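LipS lipolytic enzyme (Unidentified, PDB 4FBL) probably hydrolyses the ester bonds of lipid substrates, as a thermostable lipase of the alpha/beta hydrolase fold. Local coordinates at residues 173-178 / 195-200; 165-170 / 199-204; 87-92 / 102-107; 156-161 / 231-236; 133-138 / 208-213. All blocks are in the same frame, centred on the assembly; numbering follows the deposited sequence.

How the contacts relate
Contact 3 comes first along the chain, joining the loop after strand 80-83 to helix 101-118. Contact 5 then opens on helix 129-140, contacts 4 and 2 on helix 160-166, and contact 1 on strand 174-176. Helix 200-213 serves contacts 2 and 5, and contact 4 closes last, at 231-236, so that it crosses contact 5. Contacts 1 and 2 share A199 and I200, their centres about 9 Å apart, against about 23 Å for contacts 1 and 5. Contacts 1 and 2 hold together the insertion between core strands 147-151 and 221-226, and contact 4 ties its first part to the loop before helix 235-243. Contacts 1 and 4 border the spermidine site; contacts 2 to 5 reach the second subunit.

Contact 1 of 5, residues 173-178 / 195-200; sequences AELPGI and TPVPAI. With SPD (spermidine), chain I.
A short two-stranded antiparallel sheet, formed by 174-176 and 194-196, stands apart from the main sheet in the insertion between core strands 147-151 and 221-226, where alpha/beta hydrolases commonly carry a cap. L175 and T195 form its hydrogen-bonded pair: L175 N gives a bond of 2.9 Å to T195 O, and T195 N returns one of 2.8 Å to L175 O from well above the carbonyl plane. At the next step V197 N reaches A173 O at 3.0 Å. T195 adds a side-chain bond. With OG1 anti to its carbonyl carbon (chi1 -57°), the hydroxyl reaches P176 O at 3.2 Å, again above the carbonyl plane, while the CB atoms of L175 and T195 lie 4.1 Å apart on the same face. A valine in place of T195 would keep the bulk but would probably leave P176 O without this hydroxyl partner and hold the chain leading to I178 less firmly. I178 belongs to the spermidine pocket, and its CG1 lies 4.0 Å from C5 of the ligand. E174 and P196 occupy the other face, where they meet P93 and M96 of helix 93-97. L175 rests on L165 of helix 160-166, and beyond V197 the chain enters helix 200-213.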
# COMPACT_ATOMS: atom_id res chain seq x y z
N ALA C 173 -21.33 -1.13 2.21
CA ALA C 173 -20.76 0.25 2.13
C ALA C 173 -20.06 0.73 3.44
O ALA C 173 -19.08 1.47 3.37
CB ALA C 173 -21.78 1.25 1.67
N GLU C 174 -20.53 0.33 4.62
CA GLU C 174 -20.00 0.89 5.86
C GLU C 174 -19.80 -0.17 6.86
O GLU C 174 -20.46 -1.18 6.81
CB GLU C 174 -20.95 1.96 6.45
CG GLU C 174 -21.00 3.18 5.60
CD GLU C 174 -22.11 4.14 6.00
OE1 GLU C 174 -22.98 3.76 6.80
OE2 GLU C 174 -22.10 5.29 5.52
N LEU C 175 -18.85 0.03 7.73
CA LEU C 175 -18.61 -0.81 8.87
C LEU C 175 -18.78 0.13 10.08
O LEU C 175 -18.82 1.33 9.87
CB LEU C 175 -17.13 -1.26 8.84
CG LEU C 175 -16.46 -2.58 8.41
CD1 LEU C 175 -15.68 -3.26 9.64
CD2 LEU C 175 -17.41 -3.52 7.64
N PRO C 176 -18.96 -0.43 11.30
CA PRO C 176 -18.63 0.16 12.61
C PRO C 176 -17.33 0.98 12.69
O PRO C 176 -16.27 0.62 12.08
CB PRO C 176 -18.55 -1.07 13.48
CG PRO C 176 -19.87 -1.91 12.93
CD PRO C 176 -20.07 -1.40 11.48
N GLY C 177 -17.39 2.07 13.46
CA GLY C 177 -16.31 3.09 13.46
C GLY C 177 -15.06 2.65 14.20
O GLY C 177 -15.09 1.63 14.92
N ILE C 178 -13.96 3.39 14.03
CA ILE C 178 -12.72 3.05 14.74
C ILE C 178 -12.47 4.02 15.95
O ILE C 178 -11.75 3.65 16.92
CB ILE C 178 -11.45 2.81 13.78
CG1 ILE C 178 -11.16 4.02 12.84
CG2 ILE C 178 -11.58 1.42 13.00
CD1 ILE C 178 -9.70 4.07 12.30
N THR C 195 -16.92 3.30 9.54
CA THR C 195 -15.84 3.30 8.52
C THR C 195 -16.37 3.07 7.09
O THR C 195 -16.99 2.03 6.82
CB THR C 195 -14.93 2.19 8.85
OG1 THR C 195 -14.46 2.40 10.19
CG2 THR C 195 -13.76 2.13 7.83
N PRO C 196 -16.22 4.07 6.19
CA PRO C 196 -16.64 3.90 4.80
C PRO C 196 -15.61 2.98 4.06
O PRO C 196 -14.42 3.31 3.88
CB PRO C 196 -16.53 5.30 4.18
CG PRO C 196 -16.09 6.16 5.27
CD PRO C 196 -15.57 5.38 6.40
N VAL C 197 -16.09 1.79 3.73
CA VAL C 197 -15.27 0.72 3.10
C VAL C 197 -14.40 1.14 1.90
O VAL C 197 -13.20 0.83 1.89
CB VAL C 197 -16.17 -0.50 2.83
CG1 VAL C 197 -15.44 -1.57 1.93
CG2 VAL C 197 -16.46 -1.11 4.12
N PRO C 198 -14.95 1.90 0.95
CA PRO C 198 -14.06 2.20 -0.17
C PRO C 198 -12.81 3.02 0.18
O PRO C 198 -11.96 3.12 -0.69
CB PRO C 198 -14.93 3.04 -1.12
CG PRO C 198 -16.34 2.58 -0.78
CD PRO C 198 -16.31 2.41 0.70
N ALA C 199 -12.77 3.67 1.36
CA ALA C 199 -11.69 4.63 1.65
C ALA C 199 -10.60 3.77 2.20
O ALA C 199 -9.50 4.21 2.27
CB ALA C 199 -12.11 5.74 2.66
N ILE C 200 -10.91 2.53 2.64
CA ILE C 200 -9.86 1.66 3.30
C ILE C 200 -8.55 1.39 2.47
O ILE C 200 -7.42 1.36 3.03
CB ILE C 200 -10.45 0.27 3.76
CG1 ILE C 200 -11.58 0.52 4.86
CG2 ILE C 200 -9.34 -0.71 4.13
CD1 ILE C 200 -12.34 -0.77 5.37
N1 SPD I . -9.31 4.72 18.61
C2 SPD I . -9.92 5.58 17.67
C3 SPD I . -8.86 6.12 16.64
C4 SPD I . -9.31 7.48 16.11
C5 SPD I . -10.18 7.36 14.85
N6 SPD I . -9.81 8.49 14.01
C7 SPD I . -8.79 9.41 14.43
C8 SPD I . -7.34 8.91 14.24
C9 SPD I . -7.17 7.44 13.82
N10 SPD I . -6.19 6.81 14.69

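Contact 2 of 5, residues 165-170 / 199-204; sequences LAFNPD and AIKHLI
The C-terminal end of helix 160-166 meets helix 200-213 near its start in a joint that is part apolar and part water-mediated, with A166 and K201 at its centre. Two waters bridge A166 O to the lysine. One donates to A166 O at 2.8 Å and accepts from K201 N at 2.9 Å; the other donates to A166 O at 2.9 Å and accepts from K201 NZ at 2.8 Å. The ammonium also bonds P198 O. K201 gets there by a folded route: CG lies between the backbone N and the carbonyl carbon (chi1 73°), and two further bends at chi3 and chi4 turn the chain back, its methylenes crossing F167 at about a right angle with CE 3.7 Å from F167 CE1. The apolar half is simpler. I200 CD1 touches L165 CB at 3.7 Å, and A166 CB lies 4.3 Å from I204 CD1. H202 and L203 turn the opposite flank of helix 200-213 to W104 of helix 101-118 and to F60, while F167 packs on T105 and I204 on M212 of the second subunit.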
# COMPACT_ATOMS: atom_id res chain seq x y z
N LEU C 165 -11.21 -6.01 3.18
CA LEU C 165 -12.18 -5.00 2.76
C LEU C 165 -11.64 -4.07 1.66
O LEU C 165 -12.44 -3.37 0.97
CB LEU C 165 -12.64 -4.18 3.97
CG LEU C 165 -13.39 -5.07 5.02
CD1 LEU C 165 -13.30 -4.47 6.46
CD2 LEU C 165 -14.81 -5.36 4.53
N ALA C 166 -10.33 -4.09 1.43
CA ALA C 166 -9.76 -3.09 0.47
C ALA C 166 -10.32 -3.18 -0.95
O ALA C 166 -10.75 -2.17 -1.56
CB ALA C 166 -8.21 -3.19 0.48
N PHE C 167 -10.31 -4.39 -1.53
CA PHE C 167 -10.85 -4.53 -2.91
C PHE C 167 -11.96 -5.56 -3.07
O PHE C 167 -12.01 -6.26 -4.09
CB PHE C 167 -9.72 -4.90 -3.89
CG PHE C 167 -8.67 -3.82 -4.02
CD1 PHE C 167 -8.95 -2.69 -4.77
CD2 PHE C 167 -7.48 -3.92 -3.34
CE1 PHE C 167 -8.05 -1.69 -4.91
CE2 PHE C 167 -6.53 -2.87 -3.45
CZ PHE C 167 -6.81 -1.76 -4.23
N ASN C 168 -12.83 -5.64 -2.09
CA ASN C 168 -13.82 -6.67 -1.96
C ASN C 168 -15.04 -6.29 -2.75
O ASN C 168 -15.74 -5.36 -2.36
CB ASN C 168 -14.21 -6.78 -0.49
CG ASN C 168 -15.11 -7.98 -0.21
OD1 ASN C 168 -15.92 -8.37 -1.05
ND2 ASN C 168 -15.03 -8.50 1.00
N PRO C 169 -15.33 -7.04 -3.84
CA PRO C 169 -16.53 -6.72 -4.63
C PRO C 169 -17.85 -7.00 -3.90
O PRO C 169 -18.87 -6.50 -4.35
CB PRO C 169 -16.41 -7.67 -5.84
CG PRO C 169 -15.63 -8.84 -5.32
CD PRO C 169 -14.82 -8.40 -4.11
N ASP C 170 -17.84 -7.75 -2.78
CA ASP C 170 -19.06 -8.04 -1.97
C ASP C 170 -19.14 -7.32 -0.61
O ASP C 170 -19.93 -7.72 0.21
CB ASP C 170 -19.13 -9.56 -1.61
CG ASP C 170 -18.87 -10.47 -2.81
OD1 ASP C 170 -19.58 -10.30 -3.83
OD2 ASP C 170 -17.93 -11.33 -2.75
N ALA C 199 -12.77 3.67 1.36
CA ALA C 199 -11.69 4.63 1.65
C ALA C 199 -10.60 3.77 2.20
O ALA C 199 -9.50 4.21 2.27
CB ALA C 199 -12.11 5.74 2.66
N ILE C 200 -10.91 2.53 2.64
CA ILE C 200 -9.86 1.66 3.30
C ILE C 200 -8.55 1.39 2.47
O ILE C 200 -7.42 1.36 3.03
CB ILE C 200 -10.45 0.27 3.76
CG1 ILE C 200 -11.58 0.52 4.86
CG2 ILE C 200 -9.34 -0.71 4.13
CD1 ILE C 200 -12.34 -0.77 5.37
N LYS C 201 -8.71 1.24 1.17
CA LYS C 201 -7.55 0.96 0.30
C LYS C 201 -6.47 2.13 0.40
O LYS C 201 -5.25 1.88 0.51
CB LYS C 201 -8.01 0.69 -1.13
CG LYS C 201 -8.49 1.88 -1.89
CD LYS C 201 -9.00 1.59 -3.33
CE LYS C 201 -10.30 0.76 -3.33
NZ LYS C 201 -11.54 1.56 -2.97
N HIS C 202 -6.97 3.36 0.50
CA HIS C 202 -6.13 4.56 0.68
C HIS C 202 -5.43 4.65 1.98
O HIS C 202 -4.28 5.16 2.02
CB HIS C 202 -7.06 5.74 0.42
CG HIS C 202 -7.59 5.68 -0.97
ND1 HIS C 202 -8.93 5.53 -1.29
CD2 HIS C 202 -6.91 5.73 -2.14
CE1 HIS C 202 -9.06 5.47 -2.61
NE2 HIS C 202 -7.84 5.62 -3.15
N LEU C 203 -6.04 4.20 3.09
CA LEU C 203 -5.30 4.12 4.31
C LEU C 203 -4.09 3.23 4.18
O LEU C 203 -2.97 3.55 4.67
CB LEU C 203 -6.18 3.62 5.46
CG LEU C 203 -5.56 3.22 6.82
CD1 LEU C 203 -4.88 4.32 7.59
CD2 LEU C 203 -6.60 2.54 7.82
N ILE C 204 -4.28 2.05 3.58
CA ILE C 204 -3.18 1.06 3.52
C ILE C 204 -2.06 1.60 2.55
O ILE C 204 -0.87 1.44 2.83
CB ILE C 204 -3.74 -0.33 2.96
CG1 ILE C 204 -4.49 -1.09 4.10
CG2 ILE C 204 -2.59 -1.22 2.54
CD1 ILE C 204 -5.52 -2.15 3.64
O HOH W 1 -11.13 0.12 0.01
O HOH W 2 -12.80 -0.91 -3.26

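Contact 3 of 5, residues 87-92 / 102-107; sequences TGHGTT and SDWTAD
T87 lies across the carboxylate of D107 at about a right angle, and both of its donors converge on one oxygen. T87 OG1, anti to its own carbonyl carbon (chi1 -52°), reaches the syn lone pair of D107 OD2 at 2.7 Å; T87 N meets the same OD2 at 3.0 Å from above the carboxylate plane, in a nearly straight bond (173°). One turn earlier D103 CB lies 3.8 Å from T87 CB, while D103 OD2 accepts a hydrogen bond from T100 N. The indole of W104 comes in beside the aspartate, at the carbonyl of T87: NE1 donates to T87 O at 3.0 Å, close to the ring plane. H89 turns its edge toward the indole face in an offset edge-to-face pair, the planes at 74° and its ring centroid 5.3 Å from that of the W104 five-membered ring. H89 ND1 is bonded to G62 O, whereas NE2 has no polar partner in the model. At D107 an asparagine, without the charge, would probably grip T87 less firmly and leave its side chain freer to turn. Three bonds thus fix the loop to helix 101-118, and the double donation is consistent with a charged D107, though nearby D103 O may oppose it.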
# COMPACT_ATOMS: atom_id res chain seq x y z
N THR C 87 -9.63 16.07 3.07
CA THR C 87 -10.73 15.88 2.14
C THR C 87 -11.69 14.76 2.60
O THR C 87 -11.25 13.67 2.99
CB THR C 87 -10.13 15.50 0.74
OG1 THR C 87 -9.14 16.50 0.40
CG2 THR C 87 -11.29 15.38 -0.39
N GLY C 88 -13.00 15.02 2.52
CA GLY C 88 -13.94 14.00 2.91
C GLY C 88 -14.13 13.77 4.37
O GLY C 88 -14.97 12.91 4.76
N HIS C 89 -13.35 14.50 5.23
CA HIS C 89 -13.46 14.35 6.70
C HIS C 89 -14.22 15.53 7.38
O HIS C 89 -14.23 16.71 6.85
CB HIS C 89 -12.09 14.16 7.39
CG HIS C 89 -11.38 12.94 6.94
ND1 HIS C 89 -11.14 11.87 7.77
CD2 HIS C 89 -10.95 12.58 5.72
CE1 HIS C 89 -10.53 10.91 7.08
NE2 HIS C 89 -10.38 11.33 5.85
N GLY C 90 -14.84 15.21 8.53
CA GLY C 90 -15.71 16.17 9.27
C GLY C 90 -16.86 16.75 8.42
O GLY C 90 -17.29 17.90 8.65
N THR C 91 -17.32 16.00 7.39
CA THR C 91 -18.55 16.33 6.55
C THR C 91 -19.49 15.09 6.64
O THR C 91 -20.22 14.95 7.62
CB THR C 91 -18.19 16.69 5.15
OG1 THR C 91 -17.48 15.60 4.50
CG2 THR C 91 -17.29 17.92 5.15
N THR C 92 -19.37 14.13 5.72
CA THR C 92 -20.18 12.93 5.83
C THR C 92 -19.36 11.72 5.42
O THR C 92 -18.42 11.89 4.62
CB THR C 92 -21.41 13.02 4.90
OG1 THR C 92 -21.02 13.00 3.51
CG2 THR C 92 -22.23 14.27 5.19
N SER C 102 -4.49 10.34 -3.09
CA SER C 102 -4.06 11.52 -3.83
C SER C 102 -4.63 12.80 -3.21
O SER C 102 -3.92 13.82 -3.12
CB SER C 102 -4.42 11.45 -5.35
OG SER C 102 -3.77 10.25 -5.83
N ASP C 103 -5.90 12.81 -2.86
CA ASP C 103 -6.50 13.94 -2.15
C ASP C 103 -5.70 14.24 -0.87
O ASP C 103 -5.39 15.37 -0.63
CB ASP C 103 -7.95 13.63 -1.72
CG ASP C 103 -8.92 13.45 -2.94
OD1 ASP C 103 -8.68 13.99 -4.01
OD2 ASP C 103 -9.93 12.75 -2.85
N TRP C 104 -5.42 13.25 -0.03
CA TRP C 104 -4.87 13.55 1.28
C TRP C 104 -3.43 14.01 1.23
O TRP C 104 -3.01 14.82 2.05
CB TRP C 104 -5.03 12.39 2.29
CG TRP C 104 -6.52 12.01 2.42
CD1 TRP C 104 -7.59 12.85 2.28
CD2 TRP C 104 -7.07 10.68 2.57
NE1 TRP C 104 -8.79 12.16 2.38
CE2 TRP C 104 -8.50 10.82 2.55
CE3 TRP C 104 -6.49 9.40 2.67
CZ2 TRP C 104 -9.37 9.73 2.67
CZ3 TRP C 104 -7.38 8.26 2.80
CH2 TRP C 104 -8.79 8.46 2.84
N THR C 105 -2.66 13.46 0.32
CA THR C 105 -1.28 13.93 0.19
C THR C 105 -1.29 15.35 -0.41
O THR C 105 -0.43 16.20 -0.08
CB THR C 105 -0.41 12.96 -0.66
OG1 THR C 105 -1.10 12.56 -1.87
CG2 THR C 105 -0.01 11.75 0.15
N ALA C 106 -2.22 15.62 -1.34
CA ALA C 106 -2.36 16.98 -1.85
C ALA C 106 -2.81 17.95 -0.74
O ALA C 106 -2.40 19.15 -0.76
CB ALA C 106 -3.34 17.08 -3.10
N ASP C 107 -3.59 17.47 0.25
CA ASP C 107 -3.95 18.36 1.34
C ASP C 107 -2.70 18.75 2.15
O ASP C 107 -2.58 19.91 2.59
CB ASP C 107 -4.97 17.77 2.31
CG ASP C 107 -6.35 17.52 1.66
OD1 ASP C 107 -6.82 18.36 0.89
OD2 ASP C 107 -6.92 16.46 1.89

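Contact 4 of 5, residues 156-161 / 231-236; sequences RMESPD and VVPPHN
The pyrrolidine ring of P233 turns its CD-CG edge to two successive carbonyls, with CD 3.5 Å from R156 O and CG 3.5 Å from M157 O. Beside it the E158 carboxylate comes up obliquely, OE1 lying 3.8 Å from P233 CG; E158, at a positive phi of 54°, points its CB toward the proline loop. The side chain of N236 lies beside the R156 backbone. These loops belong to the catalytic end of the alpha/beta hydrolase fold: D229, the probable acid of a Ser-His-Asp triad with S128 and H259, accepts from V231 N and V232 N through OD1, and V231 also touches the bound spermidine. M157 reaches this part by bending. Its CB points away from the loop 231-234, but turns at chi2 (-58°) and chi3 (-77°) fold the thioether back, so that SD meets V232 CG2 at 4.0 Å and CE lies 3.6 Å from V231 O. Further along, S159 N-caps helix 160-166, its OG bonded to L162 N, and R156 NH2 makes a salt bridge with E211 OE2 of the second subunit.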
# COMPACT_ATOMS: atom_id res chain seq x y z
N ARG C 156 1.76 0.22 9.27
CA ARG C 156 1.37 -1.23 9.12
C ARG C 156 0.20 -1.53 10.04
O ARG C 156 0.38 -1.53 11.26
CB ARG C 156 2.56 -2.10 9.49
CG ARG C 156 3.75 -1.93 8.56
CD ARG C 156 4.91 -3.01 8.97
NE ARG C 156 5.02 -4.07 7.96
CZ ARG C 156 4.36 -5.23 7.97
NH1 ARG C 156 3.54 -5.57 8.97
NH2 ARG C 156 4.53 -6.08 6.98
N MET C 157 -1.00 -1.70 9.48
CA MET C 157 -2.17 -2.04 10.30
C MET C 157 -2.14 -3.51 10.73
O MET C 157 -2.70 -3.89 11.76
CB MET C 157 -3.46 -1.77 9.58
CG MET C 157 -3.71 -0.27 9.16
SD MET C 157 -3.67 0.80 10.64
CE MET C 157 -5.29 0.41 11.33
N GLU C 158 -1.53 -4.36 9.92
CA GLU C 158 -1.35 -5.78 10.22
C GLU C 158 -2.64 -6.46 10.57
O GLU C 158 -2.68 -7.13 11.57
CB GLU C 158 -0.34 -5.98 11.38
CG GLU C 158 1.01 -6.37 10.85
CD GLU C 158 2.12 -5.88 11.72
OE1 GLU C 158 1.85 -5.69 12.94
OE2 GLU C 158 3.27 -5.73 11.18
N SER C 159 -3.68 -6.18 9.79
CA SER C 159 -5.00 -6.69 9.98
C SER C 159 -5.58 -7.38 8.66
O SER C 159 -6.02 -6.75 7.71
CB SER C 159 -5.89 -5.56 10.45
OG SER C 159 -7.21 -5.96 10.25
N PRO C 160 -5.55 -8.72 8.62
CA PRO C 160 -6.15 -9.44 7.46
C PRO C 160 -7.59 -9.06 7.19
O PRO C 160 -7.98 -8.88 6.03
CB PRO C 160 -6.02 -10.92 7.86
CG PRO C 160 -4.65 -10.96 8.73
CD PRO C 160 -4.81 -9.61 9.56
N ASP C 161 -8.38 -8.80 8.23
CA ASP C 161 -9.78 -8.44 8.05
C ASP C 161 -9.87 -7.09 7.33
O ASP C 161 -10.72 -6.88 6.48
CB ASP C 161 -10.45 -8.25 9.43
CG ASP C 161 -10.82 -9.60 10.14
OD1 ASP C 161 -10.56 -10.73 9.64
OD2 ASP C 161 -11.37 -9.48 11.27
N VAL C 231 -5.75 0.03 18.11
CA VAL C 231 -6.05 0.40 16.71
C VAL C 231 -4.85 0.10 15.78
O VAL C 231 -5.00 -0.59 14.80
CB VAL C 231 -6.54 1.82 16.66
CG1 VAL C 231 -6.96 2.21 15.22
CG2 VAL C 231 -7.75 1.91 17.54
N VAL C 232 -3.66 0.62 16.13
CA VAL C 232 -2.52 0.59 15.31
C VAL C 232 -1.53 -0.11 16.19
O VAL C 232 -1.36 0.29 17.36
CB VAL C 232 -1.93 2.03 14.97
CG1 VAL C 232 -0.47 1.94 14.43
CG2 VAL C 232 -2.82 2.81 14.00
N PRO C 233 -0.87 -1.14 15.65
CA PRO C 233 0.14 -1.85 16.40
C PRO C 233 1.33 -0.98 16.90
O PRO C 233 1.91 -0.23 16.14
CB PRO C 233 0.63 -2.96 15.41
CG PRO C 233 -0.61 -3.24 14.52
CD PRO C 233 -1.22 -1.81 14.36
N PRO C 234 1.68 -1.13 18.20
CA PRO C 234 2.67 -0.33 18.87
C PRO C 234 4.06 -0.51 18.27
O PRO C 234 4.95 0.41 18.32
CB PRO C 234 2.64 -0.90 20.29
CG PRO C 234 1.17 -1.18 20.53
CD PRO C 234 0.85 -1.89 19.18
N HIS C 235 4.27 -1.69 17.72
CA HIS C 235 5.51 -2.00 17.09
C HIS C 235 5.80 -1.01 15.90
O HIS C 235 6.92 -0.90 15.44
CB HIS C 235 5.44 -3.47 16.61
CG HIS C 235 6.60 -3.86 15.79
ND1 HIS C 235 6.51 -4.01 14.41
CD2 HIS C 235 7.90 -4.07 16.12
CE1 HIS C 235 7.71 -4.33 13.94
NE2 HIS C 235 8.58 -4.36 14.95
N ASN C 236 4.75 -0.32 15.41
CA ASN C 236 4.96 0.78 14.46
C ASN C 236 6.03 1.79 14.92
O ASN C 236 6.82 2.21 14.09
CB ASN C 236 3.66 1.48 14.08
CG ASN C 236 2.90 0.76 12.97
OD1 ASN C 236 2.01 -0.06 13.21
ND2 ASN C 236 3.25 1.06 11.77

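Contact 5 of 5, residues 133-138 / 208-213; sequences LTVWAA and AVAEML
With CG anti to the backbone N (chi1 167°) and the ring turned by a chi2 of 84°, W136 stands its indole alongside V209 and L213, all three side chains pointing the same way. The CD1 corner does the touching: V209 CG1 comes to it at 3.6 Å, at the ring edge and near its plane, and L213 CD1 at 3.5 Å, obliquely. V135 uses CG1, the branch lying beside the carbonyl carbon, which reaches A210 CB at 4.0 Å and A210 O at 3.6 Å. Between these two groups A210 offers just a methyl, 4.4 Å from W136 CB, and this small residue marks the closest backbone approach, W136 CA to A210 CA, at 4.5 Å. The segments of helices 129-140 and 200-213 cross here at 47°, their axes 8.3 Å apart. T105 of helix 101-118 packs on W136 as well, while F167 and A166 of the second subunit lie on W136 and V209. The crossing itself therefore rests on the fit of methyl and methylene groups and the CD1 corner of one indole, with no charged group taking part.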
# COMPACT_ATOMS: atom_id res chain seq x y z
N LEU C 133 1.39 10.19 7.25
CA LEU C 133 1.58 11.33 6.41
C LEU C 133 2.79 12.23 6.79
O LEU C 133 3.40 12.86 5.89
CB LEU C 133 0.30 12.15 6.29
CG LEU C 133 -0.83 11.53 5.43
CD1 LEU C 133 -2.15 12.21 5.75
CD2 LEU C 133 -0.49 11.67 3.92
N THR C 134 3.07 12.32 8.08
CA THR C 134 4.19 13.07 8.61
C THR C 134 5.48 12.35 8.09
O THR C 134 6.41 13.01 7.55
CB THR C 134 4.14 13.04 10.15
OG1 THR C 134 3.01 13.78 10.60
CG2 THR C 134 5.38 13.61 10.79
N VAL C 135 5.54 11.01 8.24
CA VAL C 135 6.65 10.21 7.70
C VAL C 135 6.70 10.35 6.19
O VAL C 135 7.76 10.53 5.65
CB VAL C 135 6.57 8.75 8.09
CG1 VAL C 135 7.71 7.94 7.36
CG2 VAL C 135 6.76 8.62 9.60
N TRP C 136 5.57 10.32 5.51
CA TRP C 136 5.58 10.45 4.06
C TRP C 136 6.16 11.80 3.68
O TRP C 136 6.95 11.87 2.69
CB TRP C 136 4.15 10.32 3.45
CG TRP C 136 4.10 10.74 2.05
CD1 TRP C 136 4.42 9.97 0.91
CD2 TRP C 136 3.69 12.02 1.56
NE1 TRP C 136 4.28 10.74 -0.23
CE2 TRP C 136 3.82 11.99 0.12
CE3 TRP C 136 3.22 13.18 2.18
CZ2 TRP C 136 3.54 13.12 -0.70
CZ3 TRP C 136 2.94 14.30 1.37
CH2 TRP C 136 3.09 14.25 -0.07
N ALA C 137 5.75 12.89 4.36
CA ALA C 137 6.23 14.21 3.84
C ALA C 137 7.74 14.43 4.13
O ALA C 137 8.43 15.00 3.29
CB ALA C 137 5.40 15.38 4.44
N ALA C 138 8.26 13.94 5.26
CA ALA C 138 9.66 14.04 5.58
C ALA C 138 10.57 13.17 4.66
O ALA C 138 11.76 13.50 4.47
CB ALA C 138 9.93 13.68 7.07
N ALA C 208 1.85 2.11 3.43
CA ALA C 208 2.95 1.43 2.67
C ALA C 208 3.99 2.39 1.98
O ALA C 208 5.20 2.11 1.97
CB ALA C 208 2.35 0.50 1.64
N VAL C 209 3.50 3.48 1.40
CA VAL C 209 4.39 4.44 0.75
C VAL C 209 5.31 5.02 1.83
O VAL C 209 6.54 5.07 1.66
CB VAL C 209 3.64 5.50 -0.05
CG1 VAL C 209 4.64 6.67 -0.49
CG2 VAL C 209 2.96 4.83 -1.30
N ALA C 210 4.75 5.36 3.00
CA ALA C 210 5.57 5.91 4.11
C ALA C 210 6.59 4.97 4.58
O ALA C 210 7.78 5.39 4.82
CB ALA C 210 4.68 6.34 5.36
N GLU C 211 6.15 3.72 4.84
CA GLU C 211 7.12 2.72 5.21
C GLU C 211 8.30 2.61 4.19
O GLU C 211 9.46 2.46 4.59
CB GLU C 211 6.47 1.33 5.34
CG GLU C 211 7.51 0.37 6.01
CD GLU C 211 6.96 -1.11 6.25
OE1 GLU C 211 5.78 -1.34 6.10
OE2 GLU C 211 7.72 -2.01 6.62
N MET C 212 7.99 2.58 2.90
CA MET C 212 9.05 2.43 1.87
C MET C 212 10.01 3.68 1.78
O MET C 212 11.21 3.56 1.44
CB MET C 212 8.38 2.18 0.51
CG MET C 212 9.38 1.49 -0.52
SD MET C 212 8.66 1.09 -2.10
CE MET C 212 7.14 0.16 -1.57
N LEU C 213 9.49 4.88 2.11
CA LEU C 213 10.32 6.09 2.25
C LEU C 213 11.23 6.24 3.49
O LEU C 213 12.12 7.11 3.51
CB LEU C 213 9.41 7.29 2.23
CG LEU C 213 8.75 7.58 0.92
CD1 LEU C 213 7.68 8.75 1.02
CD2 LEU C 213 9.81 8.03 -0.10